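Local structure of methylxanthine N1-demethylase NdmA (Pseudomonas putida, 6ICN) at residues His36-Val41 and Val269-Asp274; Glu62-Ala67 and Ile141-Asp146; Glu72-Arg77 and Tyr106-Ala111; Ala81-Lys86 and Pro100-Gln105. The protein catalyses the N1-demethylation of caffeine to theobromine and formaldehyde, as a Rieske non-heme iron oxygenase that draws its electrons from NADH. All coordinates share one frame; numbering follows the deposited sequence.

Contact 1. Residues His36-Val41 and Val269-Asp274; sequences HPVCTV and VSCPVD
Pro37 and Val269 make the tight part of this contact. The proline CG settles between the two methyls of the valine, 3.6 Å from Val269 CG2 and as close to CG1, the two side chains pointing opposite ways. Val269 CG2 stands opposite its own backbone N and CG1 falls between N and the carbonyl carbon (chi1 57°), which turns both methyls onto the proline ring. Beside this pair the Pro37 carbonyl presses on Cys271, its O 3.0 Å from Cys271 CB; this buried oxygen has no hydrogen-bonding partner in the model. Strand 36-40 belongs to the six-stranded antiparallel sheet of the Rieske domain and strand 269-274 to the seven-stranded sheet of the catalytic domain, and the two segments cross at 81° with no hydrogen bond between them, so this is packing of one domain's sheet against the other's. The end at His36, buried too, is less closely packed over its area and bridged by one water. Pro272 CG lies over the imidazole face in a CH-pi contact, 4.0 Å from the ring centroid. The water, in the plane of the ring, joins His36 ND1 (2.8 Å) to Ser270 O, to which it donates, and His36 NE2 is bonded to Leu31 O, which should hold the ring's rotation. A leucine in place of His36 would probably leave the bridging water and Leu31 O without their ring-nitrogen partners and strip Pro272 of its aromatic face. On the other side of Pro37, Val38 CG1 only grazes Cys271 SG at 4.3 Å.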
# COMPACT_ATOMS: atom_id res chain seq x y z
N HIS A 36 25.04 -23.40 -14.91
CA HIS A 36 24.44 -22.70 -13.79
C HIS A 36 22.97 -23.08 -13.67
O HIS A 36 22.28 -23.18 -14.69
CB HIS A 36 24.54 -21.18 -13.96
CG HIS A 36 25.95 -20.68 -14.12
ND1 HIS A 36 26.83 -20.56 -13.06
CD2 HIS A 36 26.62 -20.25 -15.21
CE1 HIS A 36 27.99 -20.10 -13.50
NE2 HIS A 36 27.89 -19.90 -14.81
N PRO A 37 22.45 -23.22 -12.45
CA PRO A 37 21.01 -23.47 -12.29
C PRO A 37 20.25 -22.18 -12.53
O PRO A 37 20.70 -21.10 -12.14
CB PRO A 37 20.90 -23.91 -10.82
CG PRO A 37 22.01 -23.10 -10.13
CD PRO A 37 23.13 -22.97 -11.16
N VAL A 38 19.09 -22.28 -13.16
CA VAL A 38 18.30 -21.09 -13.42
C VAL A 38 16.92 -21.14 -12.79
O VAL A 38 16.34 -20.07 -12.55
CB VAL A 38 18.17 -20.81 -14.93
CG1 VAL A 38 19.57 -20.51 -15.51
CG2 VAL A 38 17.50 -21.99 -15.68
N CYS A 39 16.41 -22.31 -12.47
CA CYS A 39 15.11 -22.45 -11.84
C CYS A 39 14.98 -23.87 -11.34
O CYS A 39 15.76 -24.75 -11.72
CB CYS A 39 13.98 -22.11 -12.83
SG CYS A 39 13.82 -23.26 -14.25
N THR A 40 14.02 -24.08 -10.43
CA THR A 40 13.63 -25.44 -10.11
C THR A 40 12.66 -25.96 -11.16
O THR A 40 12.02 -25.18 -11.89
CB THR A 40 12.95 -25.52 -8.74
OG1 THR A 40 11.70 -24.81 -8.78
CG2 THR A 40 13.85 -24.93 -7.64
N VAL A 41 12.58 -27.29 -11.26
CA VAL A 41 11.57 -27.91 -12.12
C VAL A 41 10.18 -27.46 -11.68
O VAL A 41 9.34 -27.11 -12.52
CB VAL A 41 11.71 -29.44 -12.10
CG1 VAL A 41 10.53 -30.10 -12.84
CG2 VAL A 41 13.03 -29.85 -12.76
N VAL A 269 23.74 -23.72 -4.31
CA VAL A 269 24.31 -23.20 -5.55
C VAL A 269 23.65 -21.86 -5.91
O VAL A 269 22.44 -21.68 -5.72
CB VAL A 269 24.21 -24.24 -6.69
CG1 VAL A 269 22.74 -24.68 -6.93
CG2 VAL A 269 24.87 -23.72 -7.98
N SER A 270 24.44 -20.93 -6.41
CA SER A 270 23.98 -19.59 -6.76
C SER A 270 23.90 -19.44 -8.27
O SER A 270 24.87 -19.74 -8.98
CB SER A 270 24.91 -18.49 -6.20
OG SER A 270 25.08 -18.57 -4.80
N CYS A 271 22.76 -18.96 -8.76
CA CYS A 271 22.66 -18.48 -10.14
C CYS A 271 23.14 -17.03 -10.21
O CYS A 271 22.54 -16.15 -9.57
CB CYS A 271 21.24 -18.57 -10.65
SG CYS A 271 20.98 -17.95 -12.35
N PRO A 272 24.20 -16.75 -10.94
CA PRO A 272 24.61 -15.35 -11.15
C PRO A 272 23.67 -14.67 -12.14
O PRO A 272 23.85 -14.74 -13.36
CB PRO A 272 26.03 -15.49 -11.72
CG PRO A 272 25.97 -16.78 -12.49
CD PRO A 272 25.09 -17.69 -11.65
N VAL A 273 22.65 -14.02 -11.61
CA VAL A 273 21.60 -13.48 -12.47
C VAL A 273 22.14 -12.29 -13.25
O VAL A 273 21.92 -12.16 -14.46
CB VAL A 273 20.36 -13.12 -11.64
CG1 VAL A 273 19.38 -12.28 -12.47
CG2 VAL A 273 19.68 -14.38 -11.13
N ASP A 274 22.82 -11.39 -12.55
CA ASP A 274 23.49 -10.27 -13.20
C ASP A 274 24.64 -9.82 -12.29
O ASP A 274 25.04 -10.55 -11.38
CB ASP A 274 22.49 -9.15 -13.53
CG ASP A 274 21.78 -8.58 -12.31
OD1 ASP A 274 22.34 -8.60 -11.19
OD2 ASP A 274 20.65 -8.09 -12.46
O HOH W 1 26.11 -21.58 -10.52

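Contact 2. Residues Glu62-Ala67 and Ile141-Asp146; sequences EQLVVA and IWIRLD
Ile141 opens a row of aliphatic contacts across the interior of the antiparallel Rieske-domain sheet, where strands 62-67 and 141-144 are not neighbours: strands 131-137 and 72-77 come between them in the sheet order. The segment axes stay 10.0 Å apart at 136°, and side chains alone bridge the gap, with the sheet curled so that the two strands face each other as in a barrel. Ile141 uses its branch methyl, CG2, to meet Val66 CG1 at 4.1 Å, the two branches lying alongside one another with their side chains oppositely directed. Two residues on, Ile143 reaches farther in. Its chain is extended at chi2 (175°), which carries CD1 between two partners: Leu64 CD1 at 3.8 Å, approached tip to tip, and Val66 CG2 at 4.0 Å, passed alongside. Leu145, in the loop beyond the strand, divides its methyls. CD2 crosses to Leu64 CD1 at 3.9 Å, so that Leu64 CD1 is touched by both Ile143 and Leu145. The other methyl turns to Glu62 at the far end of the row, whose carboxylate forms salt bridges with Arg77 and Arg32; here Leu145 CD1 rests on the aliphatic Glu62 CG at 4.0 Å.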
# COMPACT_ATOMS: atom_id res chain seq x y z
N GLU A 62 21.80 -12.44 -19.48
CA GLU A 62 21.11 -12.91 -20.67
C GLU A 62 19.65 -13.22 -20.35
O GLU A 62 19.38 -13.93 -19.38
CB GLU A 62 21.78 -14.18 -21.21
CG GLU A 62 23.21 -13.97 -21.63
CD GLU A 62 23.33 -13.65 -23.10
OE1 GLU A 62 22.35 -13.16 -23.70
OE2 GLU A 62 24.41 -13.91 -23.67
N GLN A 63 18.73 -12.74 -21.18
CA GLN A 63 17.31 -13.06 -21.03
C GLN A 63 17.01 -14.32 -21.82
O GLN A 63 17.08 -14.31 -23.05
CB GLN A 63 16.45 -11.89 -21.50
CG GLN A 63 16.69 -10.63 -20.71
CD GLN A 63 15.73 -9.53 -21.14
OE1 GLN A 63 14.60 -9.49 -20.70
NE2 GLN A 63 16.19 -8.64 -22.00
N LEU A 64 16.65 -15.39 -21.12
CA LEU A 64 16.42 -16.69 -21.72
C LEU A 64 15.01 -17.17 -21.43
O LEU A 64 14.33 -16.65 -20.54
CB LEU A 64 17.43 -17.71 -21.18
CG LEU A 64 18.91 -17.30 -21.19
CD1 LEU A 64 19.77 -18.34 -20.51
CD2 LEU A 64 19.38 -17.02 -22.62
N VAL A 65 14.57 -18.18 -22.17
CA VAL A 65 13.29 -18.83 -21.91
C VAL A 65 13.52 -20.34 -21.86
O VAL A 65 14.27 -20.89 -22.69
CB VAL A 65 12.25 -18.45 -22.98
CG1 VAL A 65 12.75 -18.80 -24.40
CG2 VAL A 65 10.90 -19.09 -22.68
N VAL A 66 12.91 -20.99 -20.88
CA VAL A 66 12.98 -22.44 -20.71
C VAL A 66 11.60 -23.03 -20.97
O VAL A 66 10.58 -22.46 -20.54
CB VAL A 66 13.47 -22.83 -19.31
CG1 VAL A 66 13.38 -24.33 -19.09
CG2 VAL A 66 14.92 -22.37 -19.11
N ALA A 67 11.55 -24.17 -21.66
CA ALA A 67 10.29 -24.86 -21.92
C ALA A 67 10.55 -26.35 -22.00
O ALA A 67 11.65 -26.78 -22.36
CB ALA A 67 9.62 -24.36 -23.21
N ILE A 141 16.88 -26.94 -13.15
CA ILE A 141 17.16 -26.77 -14.58
C ILE A 141 18.47 -26.01 -14.70
O ILE A 141 18.61 -24.92 -14.11
CB ILE A 141 16.03 -26.02 -15.29
CG1 ILE A 141 14.70 -26.77 -15.15
CG2 ILE A 141 16.39 -25.77 -16.76
CD1 ILE A 141 14.74 -28.13 -15.75
N TRP A 142 19.42 -26.57 -15.46
CA TRP A 142 20.77 -26.02 -15.60
C TRP A 142 21.01 -25.57 -17.04
O TRP A 142 20.59 -26.24 -17.98
CB TRP A 142 21.81 -27.08 -15.24
CG TRP A 142 21.66 -27.68 -13.89
CD1 TRP A 142 20.78 -28.66 -13.51
CD2 TRP A 142 22.43 -27.35 -12.73
NE1 TRP A 142 20.96 -28.95 -12.18
CE2 TRP A 142 21.95 -28.15 -11.67
CE3 TRP A 142 23.45 -26.42 -12.47
CZ2 TRP A 142 22.49 -28.10 -10.39
CZ3 TRP A 142 23.98 -26.37 -11.20
CH2 TRP A 142 23.50 -27.20 -10.17
N ILE A 143 21.70 -24.44 -17.21
CA ILE A 143 22.02 -23.90 -18.52
C ILE A 143 23.51 -23.61 -18.62
O ILE A 143 24.11 -23.06 -17.68
CB ILE A 143 21.21 -22.63 -18.84
CG1 ILE A 143 19.72 -22.98 -18.99
CG2 ILE A 143 21.71 -21.95 -20.12
CD1 ILE A 143 18.85 -21.74 -19.17
N ARG A 144 24.13 -23.99 -19.75
CA ARG A 144 25.50 -23.58 -20.06
C ARG A 144 25.46 -22.69 -21.29
O ARG A 144 25.09 -23.15 -22.38
CB ARG A 144 26.42 -24.78 -20.29
CG ARG A 144 27.86 -24.34 -20.66
CD ARG A 144 28.79 -25.55 -20.71
NE ARG A 144 28.35 -26.54 -21.70
CZ ARG A 144 28.90 -27.74 -21.84
NH1 ARG A 144 29.91 -28.11 -21.06
NH2 ARG A 144 28.45 -28.58 -22.77
N LEU A 145 25.86 -21.43 -21.13
CA LEU A 145 25.72 -20.47 -22.22
C LEU A 145 26.74 -20.70 -23.33
O LEU A 145 26.42 -20.52 -24.51
CB LEU A 145 25.84 -19.05 -21.69
CG LEU A 145 24.64 -18.57 -20.88
CD1 LEU A 145 24.98 -17.28 -20.17
CD2 LEU A 145 23.43 -18.38 -21.79
N ASP A 146 27.97 -21.05 -22.97
CA ASP A 146 29.04 -21.29 -23.94
C ASP A 146 29.54 -22.72 -23.76
O ASP A 146 30.11 -23.07 -22.71
CB ASP A 146 30.18 -20.29 -23.75
CG ASP A 146 31.14 -20.26 -24.94
OD1 ASP A 146 31.37 -21.34 -25.51
OD2 ASP A 146 31.63 -19.17 -25.31

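Contact 3. Residues Glu72-Arg77 and Tyr106-Ala111; sequences EYVAMR and YDTHGA
Strand 72-77 runs past a type I turn from Asp107 to Gly110, with Val74 opposite Thr108 and Met76 opposite Gly110, and no direct hydrogen bond joins the two. Met76 fills the buried end: its chain, extended beyond CG, brings the methyl CE to within 3.3 Å of Asp107 O and sets the sulfur beside Tyr106, a Met-aromatic contact with SD 5.5 Å from the ring centroid and oblique to it. Val74 meets Thr108 at about a right angle, CG2 against CG2 at 3.9 Å. At the outer end Glu72 stretches out, its CG opposite the backbone N (chi1 -177°), and two waters span the gap: one donates to Glu72 OE1 and Thr108 O, the other donates to Glu72 OE2 and also bonds Thr108 OG1. The turn carries its own brace. Asp107 OD1 accepts from His109 N at 2.8 Å, an Asx turn, and from Ala111 N on the other face of its carboxylate. Tyr106 OH is tied to Ala81 N, beside the cluster ligands. Apolar and sulfur contacts thus set the turn against the strand on the inside, while the exposed carboxylate of Glu72 meets it through water, which puts the polar link on the solvent side.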
# COMPACT_ATOMS: atom_id res chain seq x y z
N GLU A 72 12.29 -33.11 -23.70
CA GLU A 72 13.53 -32.36 -23.54
C GLU A 72 13.23 -31.02 -22.88
O GLU A 72 12.27 -30.35 -23.25
CB GLU A 72 14.19 -32.12 -24.90
CG GLU A 72 15.53 -31.41 -24.85
CD GLU A 72 16.19 -31.26 -26.23
OE1 GLU A 72 17.17 -30.46 -26.32
OE2 GLU A 72 15.74 -31.92 -27.20
N TYR A 73 14.07 -30.62 -21.93
CA TYR A 73 14.11 -29.23 -21.48
C TYR A 73 15.00 -28.42 -22.41
O TYR A 73 16.17 -28.78 -22.65
CB TYR A 73 14.60 -29.14 -20.03
CG TYR A 73 13.66 -29.80 -19.05
CD1 TYR A 73 12.49 -29.17 -18.64
CD2 TYR A 73 13.93 -31.07 -18.56
CE1 TYR A 73 11.63 -29.78 -17.75
CE2 TYR A 73 13.06 -31.70 -17.67
CZ TYR A 73 11.92 -31.04 -17.27
OH TYR A 73 11.06 -31.66 -16.40
N VAL A 74 14.45 -27.32 -22.94
CA VAL A 74 15.11 -26.49 -23.94
C VAL A 74 15.24 -25.07 -23.42
O VAL A 74 14.30 -24.55 -22.81
CB VAL A 74 14.34 -26.51 -25.28
CG1 VAL A 74 14.97 -25.57 -26.29
CG2 VAL A 74 14.26 -27.94 -25.83
N ALA A 75 16.39 -24.46 -23.67
CA ALA A 75 16.65 -23.05 -23.37
C ALA A 75 16.96 -22.29 -24.66
O ALA A 75 17.83 -22.70 -25.44
CB ALA A 75 17.80 -22.91 -22.37
N MET A 76 16.24 -21.19 -24.89
CA MET A 76 16.46 -20.32 -26.05
C MET A 76 16.61 -18.89 -25.56
O MET A 76 16.18 -18.55 -24.46
CB MET A 76 15.28 -20.36 -27.05
CG MET A 76 14.95 -21.71 -27.62
SD MET A 76 13.55 -21.50 -28.74
CE MET A 76 12.87 -23.16 -28.64
N ARG A 77 17.20 -18.03 -26.39
CA ARG A 77 17.10 -16.60 -26.09
C ARG A 77 15.64 -16.17 -26.09
O ARG A 77 14.86 -16.54 -26.98
CB ARG A 77 17.88 -15.77 -27.10
CG ARG A 77 18.00 -14.31 -26.68
CD ARG A 77 18.97 -13.55 -27.57
NE ARG A 77 20.21 -14.29 -27.84
CZ ARG A 77 21.26 -14.27 -27.04
NH1 ARG A 77 21.24 -13.56 -25.92
NH2 ARG A 77 22.34 -14.95 -27.34
N TYR A 106 9.01 -22.44 -32.90
CA TYR A 106 10.42 -22.81 -32.86
C TYR A 106 10.61 -24.23 -32.34
O TYR A 106 10.00 -24.62 -31.33
CB TYR A 106 11.19 -21.83 -31.97
CG TYR A 106 11.21 -20.44 -32.53
CD1 TYR A 106 12.20 -20.07 -33.42
CD2 TYR A 106 10.22 -19.51 -32.19
CE1 TYR A 106 12.25 -18.79 -33.96
CE2 TYR A 106 10.24 -18.21 -32.73
CZ TYR A 106 11.27 -17.86 -33.61
OH TYR A 106 11.34 -16.59 -34.17
N ASP A 107 11.48 -25.00 -33.01
CA ASP A 107 11.75 -26.37 -32.57
C ASP A 107 12.84 -26.40 -31.49
O ASP A 107 13.34 -25.36 -31.03
CB ASP A 107 12.09 -27.26 -33.78
CG ASP A 107 13.40 -26.89 -34.47
OD1 ASP A 107 14.27 -26.22 -33.88
OD2 ASP A 107 13.59 -27.35 -35.65
N THR A 108 13.21 -27.61 -31.04
CA THR A 108 14.19 -27.74 -29.97
C THR A 108 15.56 -27.18 -30.34
O THR A 108 16.38 -26.96 -29.45
CB THR A 108 14.36 -29.20 -29.55
OG1 THR A 108 14.83 -29.95 -30.68
CG2 THR A 108 13.05 -29.78 -29.05
N HIS A 109 15.83 -26.97 -31.63
CA HIS A 109 17.10 -26.38 -32.05
C HIS A 109 17.01 -24.88 -32.26
O HIS A 109 17.97 -24.28 -32.77
CB HIS A 109 17.62 -27.08 -33.32
CG HIS A 109 18.30 -28.39 -33.03
ND1 HIS A 109 19.60 -28.47 -32.57
CD2 HIS A 109 17.85 -29.66 -33.13
CE1 HIS A 109 19.92 -29.74 -32.40
NE2 HIS A 109 18.88 -30.49 -32.73
N GLY A 110 15.91 -24.25 -31.84
CA GLY A 110 15.75 -22.84 -32.08
C GLY A 110 15.38 -22.45 -33.50
O GLY A 110 15.41 -21.26 -33.82
N ALA A 111 15.04 -23.42 -34.36
CA ALA A 111 14.72 -23.13 -35.75
C ALA A 111 13.22 -22.92 -35.93
O ALA A 111 12.42 -23.71 -35.42
CB ALA A 111 15.17 -24.28 -36.66
O HOH W 2 18.11 -27.64 -27.58
O HOH W 3 16.81 -31.47 -29.69

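Contact 4. Residues Ala81-Lys86 and Pro100-Gln105; sequences AHRSAK and PYHGWQ. With FES (Fe2/s2 (inorganic) cluster), chain D.
Two nitrogens that are not hydrogen-bonded, His82 ND1 and His102 ND1, sit only 3.1 Å apart because both bind the same iron, FE2 of the cluster, at 2.2 Å each. With His82 CG across from its backbone N (chi1 180°), ND1 is directed at the iron. The rings are offset edge-to-face, the planes at 76°, with the edge of His82 toward the face of His102. Tyr101 covers the other face of His102. Over one face of His82 lies Trp104, whose six-membered ring is nearly parallel to the imidazole but slid aside, so that His82 CB stands over it, 3.4 Å from its centroid; Arg83 CG lies on the opposite face. The indole also reaches the cluster, Trp104 CD1 being 3.4 Å from the sulfide S2. An alanine in place of Trp104 would probably open a gap over one face of His82 and beside S2, leaving His82 CB without its CH-pi partner. Beyond the iron, His82 NE2 is bonded to Asp329 and His102 NE2 to Asp188, both of the second subunit. With Cys80 and Cys99 as predicted ligands of the other iron, this two-histidine, two-cysteine pocket is the signature of a Rieske [2Fe-2S] site.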
# COMPACT_ATOMS: atom_id res chain seq x y z
N ALA A 81 12.82 -14.05 -33.47
CA ALA A 81 13.59 -13.53 -34.60
C ALA A 81 12.80 -12.58 -35.48
O ALA A 81 13.40 -11.76 -36.19
CB ALA A 81 14.11 -14.70 -35.47
N HIS A 82 11.46 -12.65 -35.45
CA HIS A 82 10.59 -11.89 -36.34
C HIS A 82 10.55 -10.42 -35.94
O HIS A 82 11.06 -9.55 -36.66
CB HIS A 82 9.20 -12.51 -36.32
CG HIS A 82 8.21 -11.81 -37.20
ND1 HIS A 82 6.90 -11.63 -36.85
CD2 HIS A 82 8.35 -11.25 -38.42
CE1 HIS A 82 6.25 -10.99 -37.81
NE2 HIS A 82 7.11 -10.75 -38.79
N ARG A 83 9.92 -10.13 -34.80
CA ARG A 83 9.78 -8.75 -34.33
C ARG A 83 10.13 -8.62 -32.85
O ARG A 83 9.66 -7.69 -32.17
CB ARG A 83 8.35 -8.22 -34.61
CG ARG A 83 8.03 -8.07 -36.10
CD ARG A 83 8.91 -6.97 -36.70
NE ARG A 83 8.60 -6.60 -38.08
CZ ARG A 83 9.25 -7.03 -39.16
NH1 ARG A 83 10.24 -7.92 -39.04
NH2 ARG A 83 8.91 -6.57 -40.37
N SER A 84 10.96 -9.52 -32.33
CA SER A 84 11.63 -9.36 -31.04
C SER A 84 10.69 -9.44 -29.84
O SER A 84 11.09 -9.06 -28.74
CB SER A 84 12.41 -8.03 -30.98
OG SER A 84 13.33 -7.94 -32.06
N ALA A 85 9.48 -9.98 -29.98
CA ALA A 85 8.65 -10.27 -28.81
C ALA A 85 9.30 -11.33 -27.92
O ALA A 85 10.13 -12.14 -28.36
CB ALA A 85 7.26 -10.77 -29.24
N LYS A 86 8.92 -11.33 -26.64
CA LYS A 86 9.40 -12.37 -25.73
C LYS A 86 8.62 -13.67 -25.93
O LYS A 86 7.39 -13.72 -25.75
CB LYS A 86 9.29 -11.90 -24.27
CG LYS A 86 10.33 -10.85 -23.93
CD LYS A 86 10.48 -10.64 -22.43
CE LYS A 86 11.59 -9.63 -22.16
NZ LYS A 86 11.18 -8.23 -22.54
N PRO A 100 3.93 -15.43 -28.99
CA PRO A 100 2.58 -14.85 -28.81
C PRO A 100 2.14 -13.87 -29.89
O PRO A 100 0.93 -13.63 -30.03
CB PRO A 100 2.69 -14.13 -27.46
CG PRO A 100 4.11 -13.76 -27.37
CD PRO A 100 4.87 -14.93 -27.98
N TYR A 101 3.06 -13.26 -30.63
CA TYR A 101 2.71 -12.11 -31.46
C TYR A 101 2.14 -12.55 -32.81
O TYR A 101 0.99 -12.23 -33.14
CB TYR A 101 3.94 -11.21 -31.64
CG TYR A 101 3.64 -9.75 -32.01
CD1 TYR A 101 2.36 -9.33 -32.38
CD2 TYR A 101 4.66 -8.81 -32.00
CE1 TYR A 101 2.12 -7.99 -32.72
CE2 TYR A 101 4.43 -7.47 -32.34
CZ TYR A 101 3.14 -7.07 -32.69
OH TYR A 101 2.91 -5.74 -33.01
N HIS A 102 2.92 -13.30 -33.60
CA HIS A 102 2.41 -13.77 -34.88
C HIS A 102 2.52 -15.29 -35.00
O HIS A 102 2.41 -15.83 -36.11
CB HIS A 102 3.12 -13.09 -36.06
CG HIS A 102 3.25 -11.60 -35.92
ND1 HIS A 102 4.33 -11.02 -35.29
CD2 HIS A 102 2.47 -10.58 -36.34
CE1 HIS A 102 4.21 -9.70 -35.33
NE2 HIS A 102 3.08 -9.41 -35.96
N GLY A 103 2.74 -15.98 -33.89
CA GLY A 103 2.60 -17.43 -33.89
C GLY A 103 3.72 -18.22 -34.53
O GLY A 103 3.53 -19.42 -34.80
N TRP A 104 4.88 -17.63 -34.78
CA TRP A 104 5.98 -18.45 -35.28
C TRP A 104 6.30 -19.57 -34.29
O TRP A 104 6.28 -19.36 -33.08
CB TRP A 104 7.24 -17.61 -35.51
CG TRP A 104 7.20 -16.67 -36.67
CD1 TRP A 104 6.10 -16.17 -37.31
CD2 TRP A 104 8.34 -16.10 -37.33
NE1 TRP A 104 6.49 -15.31 -38.32
CE2 TRP A 104 7.86 -15.27 -38.36
CE3 TRP A 104 9.72 -16.22 -37.15
CZ2 TRP A 104 8.71 -14.54 -39.20
CZ3 TRP A 104 10.57 -15.50 -37.99
CH2 TRP A 104 10.05 -14.67 -39.00
N GLN A 105 6.60 -20.77 -34.80
CA GLN A 105 6.87 -21.91 -33.92
C GLN A 105 8.33 -22.33 -34.04
O GLN A 105 8.82 -22.55 -35.15
CB GLN A 105 5.97 -23.09 -34.28
CG GLN A 105 4.50 -22.79 -34.11
CD GLN A 105 3.68 -24.05 -34.26
OE1 GLN A 105 4.14 -25.03 -34.85
NE2 GLN A 105 2.46 -24.04 -33.74
FE1 FES D . 7.30 -13.52 -32.85
FE2 FES D . 6.21 -12.08 -34.81
S1 FES D . 7.40 -11.33 -33.06
S2 FES D . 6.00 -14.24 -34.48

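The four contacts follow one another along a bent path from the domain boundary to the cluster. Contact 1 joins the Rieske sheet to the catalytic-domain sheet near the centre of the chain; contact 2, about 9 Å away between centres, shares that Rieske sheet, where strands 35-40 and 140-144 are neighbours. Contact 3 lies about 10 Å from contact 2, with strands 62-69 and 72-77 paired, and contact 4 about 14 Å from contact 3. In sequence each later contact falls within the span of the one before. The centres of contacts 1 and 4 are about 26 Å apart. The cluster end meets the second subunit, consistent with electron transfer across the interface as in other Rieske oxygenases.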